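Local coordinates for protein pyruvate kinase (Pseudomonas aeruginosa, PDB 6QXL) that probably catalyses the final step of glycolysis, the transfer of a phosphoryl group from phosphoenolpyruvate to ADP, and binds glucose 6-phosphate in its homotetrameric form, at residues I84-G89 with C146-G151; V88-R93 with G103-V108. One frame throughout, in Å; residues are numbered along the deposited sequence.

Contact 1: residues I84-G89 with C146-G151; sequences IELQVG and CRVLIG
V148, which buries the most surface here, packs against the 86-89 bend with both its side chain and its carbonyl. Its branched carbon CB lies 3.5 Å from Q87 O, with CG1 nearly as close to the same oxygen. CG2 reaches L86, where it meets CD1 at 4.1 Å; the two side chains cross obliquely. CG1 of V148 is anti to the backbone N (chi1 175°), which turns CG2, beside that N, to the leucine. L86 is buried and holds the apolar end of the contact.

V148 O accepts from G89 N at 2.9 Å, in an almost straight bond (N-H...O 173°). This is the one hydrogen bond across the pair. G89 adopts a positive phi, the glycine-friendly shape that carries the chain round the bend after V88.

V88 is the exposed counterpart. It sets both methyls against one polar atom: CG1 and CG2 each lie 3.6 Å from L149 O, so the isopropyl group straddles the carbonyl. CG2 also comes to 3.8 Å from G151 N. At G151 the backbones close up, with L86 O 3.3 Å from its CA, an approach that the missing side chain permits. At the other end R147 lends its aliphatic CG to G89 O, while its guanidinium pairs with E137.

The chain turns a corner at L149, and L149 and I150 both face V133 as a classic beta bulge. Strand 143-148 belongs to the B domain, the small beta barrel set into the TIM barrel of pyruvate kinases, and is bonded on one side to 91-95 and on the other to 132-139. Beyond the bulge the chain passes into 152-155, the antiparallel partner of strand 83-86, and I150 packs on M293 of a second subunit.

Contact 2: residues V88-R93 with G103-V108; sequences VGDKFR and GTQEVV
R93 and the 106-108 backbone are joined by two hydrogen bonds of unlike quality. R93 N donates to E106 O at 3.0 Å, markedly bent (N-H...O 132°). V108 N donates to R93 O at the same 3.0 Å but far straighter (163°). R93 O also receives a CA-H...O contact from V107 CA at 3.3 Å, so two donors of different strength share it, and F92 CA makes a similar approach to E106 O.

The approach to the strand is organised by T104. Its OG1 accepts from E106 N at 3.0 Å and from V107 N at a longer 3.3 Å, an ST turn and an ST motif on one hydroxyl, while T104 N donates to V107 O. These bonds satisfy the amides of T104, E106 and V107 before the chain enters strand 107-109, the edge strand of the mixed sheet in the small beta-barrel B domain that pyruvate kinases insert into their TIM barrel. Strand 91-95 is its parallel neighbour, with R93 bridged to V107.

On the R93-V107 face the guanidinium lies over the valine, whose CB sits 3.5 Å from R93 NH2. R93 NH1 forms a salt bridge with E143. F92, its CG anti to the backbone N (chi1 -165°), sends its ring toward 104-108. Q105 O sits in the ring plane, 3.6 Å from CD1, V107 CA lies over one face, and V108 CG1 packs at the edge, 3.7 Å from CE2. D90 and Q105 draw near one another without bonding: D90 OD2 accepts from Q87 N, and Q105 NE2 donates to E85 O. K91 NZ forms a salt bridge with E137.

In the fold
Both contacts lie far from the chain's centre, in the same small domain, and both are partly buried, each with buried apolar residues and others exposed at the surface. They share V88 and G89, and strand 91-95 lies between their partners: C146 N and V148 N probably hydrogen-bond to F92 O and D90 O, joining strand 143-148 to strand 91-95 and the residue before it. They also touch through side chains, I84 on the F92 ring and L86 on Q105. Contact 1 packs a bend against the 148-151 corner, mostly by apolar side chains over carbonyls; contact 2 is edge-strand pairing, richer in backbone bonds. Of the two, contact 1 also reaches a second subunit.

Contact 1: residues I84-G89 with C146-G151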
ATOM      1  N   ILE A  84      18.477 -46.518 -30.879  1.00 43.54           N
ATOM      2  CA  ILE A  84      18.806 -47.521 -29.868  1.00 40.97           C
ATOM      3  C   ILE A  84      17.971 -47.262 -28.623  1.00 37.30           C
ATOM      4  O   ILE A  84      17.362 -46.212 -28.472  1.00 39.61           O
ATOM      5  CB  ILE A  84      20.311 -47.529 -29.468  1.00 45.44           C
ATOM      6  CG1 ILE A  84      20.720 -46.154 -28.874  1.00 51.77           C
ATOM      7  CG2 ILE A  84      21.195 -47.849 -30.652  1.00 44.33           C
ATOM      8  CD1 ILE A  84      21.949 -46.190 -27.988  1.00 58.07           C
ATOM      9  N   GLU A  85      17.990 -48.220 -27.714  1.00 40.39           N
ATOM     10  CA  GLU A  85      17.316 -48.132 -26.433  1.00 45.22           C
ATOM     11  C   GLU A  85      18.312 -48.410 -25.330  1.00 42.84           C
ATOM     12  O   GLU A  85      19.068 -49.355 -25.409  1.00 41.91           O
ATOM     13  CB  GLU A  85      16.180 -49.174 -26.385  1.00 61.30           C
ATOM     14  CG  GLU A  85      14.828 -48.657 -26.852  1.00 68.63           C
ATOM     15  CD  GLU A  85      14.084 -47.859 -25.784  1.00 77.01           C
ATOM     16  OE1 GLU A  85      13.104 -47.188 -26.199  1.00 78.56           O
ATOM     17  OE2 GLU A  85      14.370 -47.967 -24.547  1.00 72.03           O
ATOM     18  N   LEU A  86      18.285 -47.597 -24.285  1.00 41.81           N
ATOM     19  CA  LEU A  86      19.244 -47.679 -23.180  1.00 41.50           C
ATOM     20  C   LEU A  86      18.531 -47.865 -21.875  1.00 40.90           C
ATOM     21  O   LEU A  86      17.470 -47.285 -21.659  1.00 45.79           O
ATOM     22  CB  LEU A  86      20.123 -46.422 -23.094  1.00 45.86           C
ATOM     23  CG  LEU A  86      21.114 -46.146 -24.207  1.00 50.72           C
ATOM     24  CD1 LEU A  86      21.661 -44.714 -24.091  1.00 57.49           C
ATOM     25  CD2 LEU A  86      22.245 -47.169 -24.111  1.00 52.06           C
ATOM     26  N   GLN A  87      19.143 -48.684 -21.010  1.00 44.62           N
ATOM     27  CA  GLN A  87      18.600 -49.005 -19.701  1.00 50.50           C
ATOM     28  C   GLN A  87      19.481 -48.396 -18.612  1.00 45.57           C
ATOM     29  O   GLN A  87      20.683 -48.182 -18.784  1.00 46.33           O
ATOM     30  CB  GLN A  87      18.504 -50.495 -19.517  1.00 61.78           C
ATOM     31  CG  GLN A  87      17.584 -51.151 -20.524  1.00 70.81           C
ATOM     32  CD  GLN A  87      17.373 -52.619 -20.223  1.00 85.97           C
ATOM     33  OE1 GLN A  87      17.351 -53.082 -19.057  1.00 93.72           O
ATOM     34  NE2 GLN A  87      17.177 -53.401 -21.294  1.00102.17           N
ATOM     35  N   VAL A  88      18.862 -48.162 -17.466  1.00 44.96           N
ATOM     36  CA  VAL A  88      19.570 -47.622 -16.327  1.00 47.81           C
ATOM     37  C   VAL A  88      20.745 -48.543 -15.995  1.00 50.43           C
ATOM     38  O   VAL A  88      20.610 -49.758 -16.016  1.00 55.41           O
ATOM     39  CB  VAL A  88      18.637 -47.457 -15.104  1.00 46.13           C
ATOM     40  CG1 VAL A  88      19.427 -46.883 -13.915  1.00 42.96           C
ATOM     41  CG2 VAL A  88      17.456 -46.533 -15.499  1.00 50.95           C
ATOM     42  N   GLY A  89      21.915 -47.946 -15.752  1.00 47.44           N
ATOM     43  CA  GLY A  89      23.123 -48.693 -15.427  1.00 46.24           C
ATOM     44  C   GLY A  89      23.996 -49.039 -16.614  1.00 46.01           C
ATOM     45  O   GLY A  89      25.177 -49.353 -16.427  1.00 49.98           O
ATOM     46  N   CYS A 146      30.304 -42.808 -19.931  1.00 29.08           N
ATOM     47  CA  CYS A 146      29.188 -42.479 -19.067  1.00 33.67           C
ATOM     48  C   CYS A 146      28.408 -43.693 -18.592  1.00 34.31           C
ATOM     49  O   CYS A 146      28.488 -44.788 -19.169  1.00 36.93           O
ATOM     50  CB  CYS A 146      28.241 -41.530 -19.799  1.00 34.40           C
ATOM     51  SG  CYS A 146      29.038 -40.052 -20.490  1.00 37.33           S
ATOM     52  N   ARG A 147      27.648 -43.478 -17.531  1.00 37.94           N
ATOM     53  CA  ARG A 147      26.653 -44.418 -17.040  1.00 42.41           C
ATOM     54  C   ARG A 147      25.269 -43.788 -17.196  1.00 44.18           C
ATOM     55  O   ARG A 147      25.083 -42.598 -16.888  1.00 41.18           O
ATOM     56  CB  ARG A 147      26.917 -44.731 -15.558  1.00 46.35           C
ATOM     57  CG  ARG A 147      26.152 -45.930 -15.047  1.00 44.90           C
ATOM     58  CD  ARG A 147      26.431 -46.241 -13.594  1.00 43.53           C
ATOM     59  NE  ARG A 147      25.894 -45.243 -12.670  1.00 43.12           N
ATOM     60  CZ  ARG A 147      26.577 -44.315 -11.991  1.00 40.76           C
ATOM     61  NH1 ARG A 147      27.901 -44.185 -12.141  1.00 45.18           N
ATOM     62  NH2 ARG A 147      25.940 -43.505 -11.166  1.00 38.89           N
ATOM     63  N   VAL A 148      24.300 -44.576 -17.647  1.00 45.76           N
ATOM     64  CA  VAL A 148      22.939 -44.084 -17.814  1.00 39.56           C
ATOM     65  C   VAL A 148      22.240 -44.031 -16.450  1.00 38.68           C
ATOM     66  O   VAL A 148      22.202 -45.014 -15.703  1.00 40.48           O
ATOM     67  CB  VAL A 148      22.140 -44.978 -18.786  1.00 39.20           C
ATOM     68  CG1 VAL A 148      20.670 -44.543 -18.864  1.00 41.18           C
ATOM     69  CG2 VAL A 148      22.803 -44.984 -20.166  1.00 38.94           C
ATOM     70  N   LEU A 149      21.717 -42.852 -16.119  1.00 40.45           N
ATOM     71  CA  LEU A 149      20.934 -42.643 -14.897  1.00 38.77           C
ATOM     72  C   LEU A 149      19.442 -42.829 -15.175  1.00 41.62           C
ATOM     73  O   LEU A 149      18.725 -43.407 -14.358  1.00 44.99           O
ATOM     74  CB  LEU A 149      21.175 -41.254 -14.331  1.00 39.60           C
ATOM     75  CG  LEU A 149      22.575 -41.057 -13.724  1.00 42.40           C
ATOM     76  CD1 LEU A 149      22.663 -39.686 -13.059  1.00 44.37           C
ATOM     77  CD2 LEU A 149      23.039 -42.194 -12.767  1.00 43.08           C
ATOM     78  N   ILE A 150      18.977 -42.306 -16.308  1.00 39.87           N
ATOM     79  CA  ILE A 150      17.595 -42.438 -16.723  1.00 44.16           C
ATOM     80  C   ILE A 150      17.594 -42.901 -18.169  1.00 42.74           C
ATOM     81  O   ILE A 150      18.137 -42.230 -19.047  1.00 42.41           O
ATOM     82  CB  ILE A 150      16.836 -41.104 -16.581  1.00 48.26           C
ATOM     83  CG1 ILE A 150      16.629 -40.793 -15.083  1.00 48.28           C
ATOM     84  CG2 ILE A 150      15.496 -41.140 -17.322  1.00 45.95           C
ATOM     85  CD1 ILE A 150      16.490 -39.319 -14.761  1.00 55.15           C
ATOM     86  N   GLY A 151      16.973 -44.051 -18.394  1.00 45.36           N
ATOM     87  CA  GLY A 151      16.975 -44.681 -19.690  1.00 46.73           C
ATOM     88  C   GLY A 151      15.946 -44.124 -20.627  1.00 48.00           C
ATOM     89  O   GLY A 151      15.171 -43.267 -20.276  1.00 49.12           O
TER

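Contact 2: residues V88-R93 with G103-V108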
ATOM      1  N   VAL A  88      18.862 -48.162 -17.466  1.00 44.96           N
ATOM      2  CA  VAL A  88      19.570 -47.622 -16.327  1.00 47.81           C
ATOM      3  C   VAL A  88      20.745 -48.543 -15.995  1.00 50.43           C
ATOM      4  O   VAL A  88      20.610 -49.758 -16.016  1.00 55.41           O
ATOM      5  CB  VAL A  88      18.637 -47.457 -15.104  1.00 46.13           C
ATOM      6  CG1 VAL A  88      19.427 -46.883 -13.915  1.00 42.96           C
ATOM      7  CG2 VAL A  88      17.456 -46.533 -15.499  1.00 50.95           C
ATOM      8  N   GLY A  89      21.915 -47.946 -15.752  1.00 47.44           N
ATOM      9  CA  GLY A  89      23.123 -48.693 -15.427  1.00 46.24           C
ATOM     10  C   GLY A  89      23.996 -49.039 -16.614  1.00 46.01           C
ATOM     11  O   GLY A  89      25.177 -49.353 -16.427  1.00 49.98           O
ATOM     12  N   ASP A  90      23.451 -48.957 -17.833  1.00 42.54           N
ATOM     13  CA  ASP A  90      24.232 -49.199 -19.038  1.00 45.89           C
ATOM     14  C   ASP A  90      25.387 -48.212 -19.161  1.00 45.95           C
ATOM     15  O   ASP A  90      25.354 -47.102 -18.622  1.00 47.88           O
ATOM     16  CB  ASP A  90      23.378 -49.088 -20.310  1.00 52.47           C
ATOM     17  CG  ASP A  90      22.373 -50.226 -20.464  1.00 62.56           C
ATOM     18  OD1 ASP A  90      22.243 -51.027 -19.506  1.00 68.46           O
ATOM     19  OD2 ASP A  90      21.699 -50.291 -21.522  1.00 59.87           O
ATOM     20  N   LYS A  91      26.416 -48.629 -19.887  1.00 41.58           N
ATOM     21  CA  LYS A  91      27.568 -47.792 -20.174  1.00 37.14           C
ATOM     22  C   LYS A  91      27.450 -47.265 -21.588  1.00 37.89           C
ATOM     23  O   LYS A  91      26.951 -47.955 -22.492  1.00 38.38           O
ATOM     24  CB  LYS A  91      28.849 -48.577 -20.033  1.00 38.75           C
ATOM     25  CG  LYS A  91      29.042 -49.222 -18.665  1.00 43.91           C
ATOM     26  CD  LYS A  91      29.104 -48.234 -17.497  1.00 49.68           C
ATOM     27  CE  LYS A  91      29.572 -49.048 -16.275  1.00 50.98           C
ATOM     28  NZ  LYS A  91      29.492 -48.182 -15.105  1.00 55.08           N
ATOM     29  N   PHE A  92      27.874 -46.023 -21.780  1.00 39.28           N
ATOM     30  CA  PHE A  92      27.734 -45.380 -23.067  1.00 35.85           C
ATOM     31  C   PHE A  92      28.797 -44.314 -23.247  1.00 37.75           C
ATOM     32  O   PHE A  92      29.205 -43.674 -22.283  1.00 44.90           O
ATOM     33  CB  PHE A  92      26.335 -44.803 -23.233  1.00 34.22           C
ATOM     34  CG  PHE A  92      25.996 -44.432 -24.631  1.00 32.62           C
ATOM     35  CD1 PHE A  92      25.635 -45.423 -25.524  1.00 32.25           C
ATOM     36  CD2 PHE A  92      26.081 -43.119 -25.076  1.00 33.09           C
ATOM     37  CE1 PHE A  92      25.353 -45.101 -26.859  1.00 32.37           C
ATOM     38  CE2 PHE A  92      25.793 -42.792 -26.389  1.00 35.50           C
ATOM     39  CZ  PHE A  92      25.422 -43.792 -27.284  1.00 32.91           C
ATOM     40  N   ARG A  93      29.221 -44.123 -24.492  1.00 34.99           N
ATOM     41  CA  ARG A  93      30.329 -43.229 -24.793  1.00 34.76           C
ATOM     42  C   ARG A  93      29.992 -42.247 -25.894  1.00 34.45           C
ATOM     43  O   ARG A  93      29.319 -42.594 -26.870  1.00 34.53           O
ATOM     44  CB  ARG A  93      31.549 -44.041 -25.242  1.00 38.96           C
ATOM     45  CG  ARG A  93      32.220 -44.829 -24.151  1.00 45.17           C
ATOM     46  CD  ARG A  93      33.434 -45.584 -24.696  1.00 48.94           C
ATOM     47  NE  ARG A  93      33.117 -46.585 -25.697  1.00 50.65           N
ATOM     48  CZ  ARG A  93      33.640 -46.659 -26.946  1.00 48.81           C
ATOM     49  NH1 ARG A  93      34.459 -45.737 -27.409  1.00 41.23           N
ATOM     50  NH2 ARG A  93      33.298 -47.635 -27.754  1.00 52.12           N
ATOM     51  N   GLY A 103      27.028 -45.261 -35.247  1.00 31.98           N
ATOM     52  CA  GLY A 103      26.688 -45.306 -33.837  1.00 32.06           C
ATOM     53  C   GLY A 103      26.160 -46.685 -33.467  1.00 33.66           C
ATOM     54  O   GLY A 103      25.510 -47.353 -34.272  1.00 37.16           O
ATOM     55  N   THR A 104      26.502 -47.143 -32.277  1.00 31.47           N
ATOM     56  CA  THR A 104      26.082 -48.451 -31.822  1.00 31.81           C
ATOM     57  C   THR A 104      25.406 -48.323 -30.482  1.00 34.31           C
ATOM     58  O   THR A 104      25.182 -47.228 -29.984  1.00 36.58           O
ATOM     59  CB  THR A 104      27.307 -49.383 -31.675  1.00 32.14           C
ATOM     60  OG1 THR A 104      28.039 -49.013 -30.493  1.00 33.89           O
ATOM     61  CG2 THR A 104      28.189 -49.299 -32.918  1.00 33.68           C
ATOM     62  N   GLN A 105      25.090 -49.461 -29.888  1.00 40.42           N
ATOM     63  CA  GLN A 105      24.523 -49.533 -28.555  1.00 39.49           C
ATOM     64  C   GLN A 105      25.488 -49.064 -27.460  1.00 39.66           C
ATOM     65  O   GLN A 105      25.066 -48.842 -26.330  1.00 40.02           O
ATOM     66  CB  GLN A 105      24.141 -51.032 -28.340  1.00 42.11           C
ATOM     67  CG  GLN A 105      23.522 -51.405 -27.005  1.00 47.48           C
ATOM     68  CD  GLN A 105      22.094 -50.950 -26.874  1.00 51.01           C
ATOM     69  OE1 GLN A 105      21.300 -50.882 -27.870  1.00 51.16           O
ATOM     70  NE2 GLN A 105      21.724 -50.592 -25.642  1.00 57.18           N
ATOM     71  N   GLU A 106      26.785 -48.934 -27.782  1.00 38.90           N
ATOM     72  CA  GLU A 106      27.793 -48.590 -26.795  1.00 40.47           C
ATOM     73  C   GLU A 106      28.449 -47.232 -26.997  1.00 36.81           C
ATOM     74  O   GLU A 106      29.032 -46.668 -26.053  1.00 36.72           O
ATOM     75  CB  GLU A 106      28.883 -49.640 -26.758  1.00 47.62           C
ATOM     76  CG  GLU A 106      28.408 -51.036 -26.379  1.00 53.64           C
ATOM     77  CD  GLU A 106      29.420 -52.111 -26.758  1.00 64.76           C
ATOM     78  OE1 GLU A 106      30.582 -51.886 -26.362  1.00 68.79           O
ATOM     79  OE2 GLU A 106      29.082 -53.134 -27.455  1.00 73.32           O
ATOM     80  N   VAL A 107      28.388 -46.682 -28.208  1.00 34.19           N
ATOM     81  CA  VAL A 107      29.061 -45.438 -28.500  1.00 35.03           C
ATOM     82  C   VAL A 107      28.399 -44.743 -29.670  1.00 34.18           C
ATOM     83  O   VAL A 107      27.907 -45.402 -30.583  1.00 35.57           O
ATOM     84  CB  VAL A 107      30.585 -45.669 -28.794  1.00 35.86           C
ATOM     85  CG1 VAL A 107      30.774 -46.589 -29.992  1.00 33.16           C
ATOM     86  CG2 VAL A 107      31.291 -44.355 -29.027  1.00 37.51           C
ATOM     87  N   VAL A 108      28.430 -43.413 -29.642  1.00 32.87           N
ATOM     88  CA  VAL A 108      28.039 -42.590 -30.781  1.00 32.32           C
ATOM     89  C   VAL A 108      29.076 -41.483 -30.936  1.00 31.19           C
ATOM     90  O   VAL A 108      29.740 -41.088 -29.974  1.00 34.78           O
ATOM     91  CB  VAL A 108      26.615 -42.001 -30.609  1.00 33.49           C
ATOM     92  CG1 VAL A 108      26.563 -40.965 -29.469  1.00 34.10           C
ATOM     93  CG2 VAL A 108      26.102 -41.378 -31.909  1.00 34.74           C
TER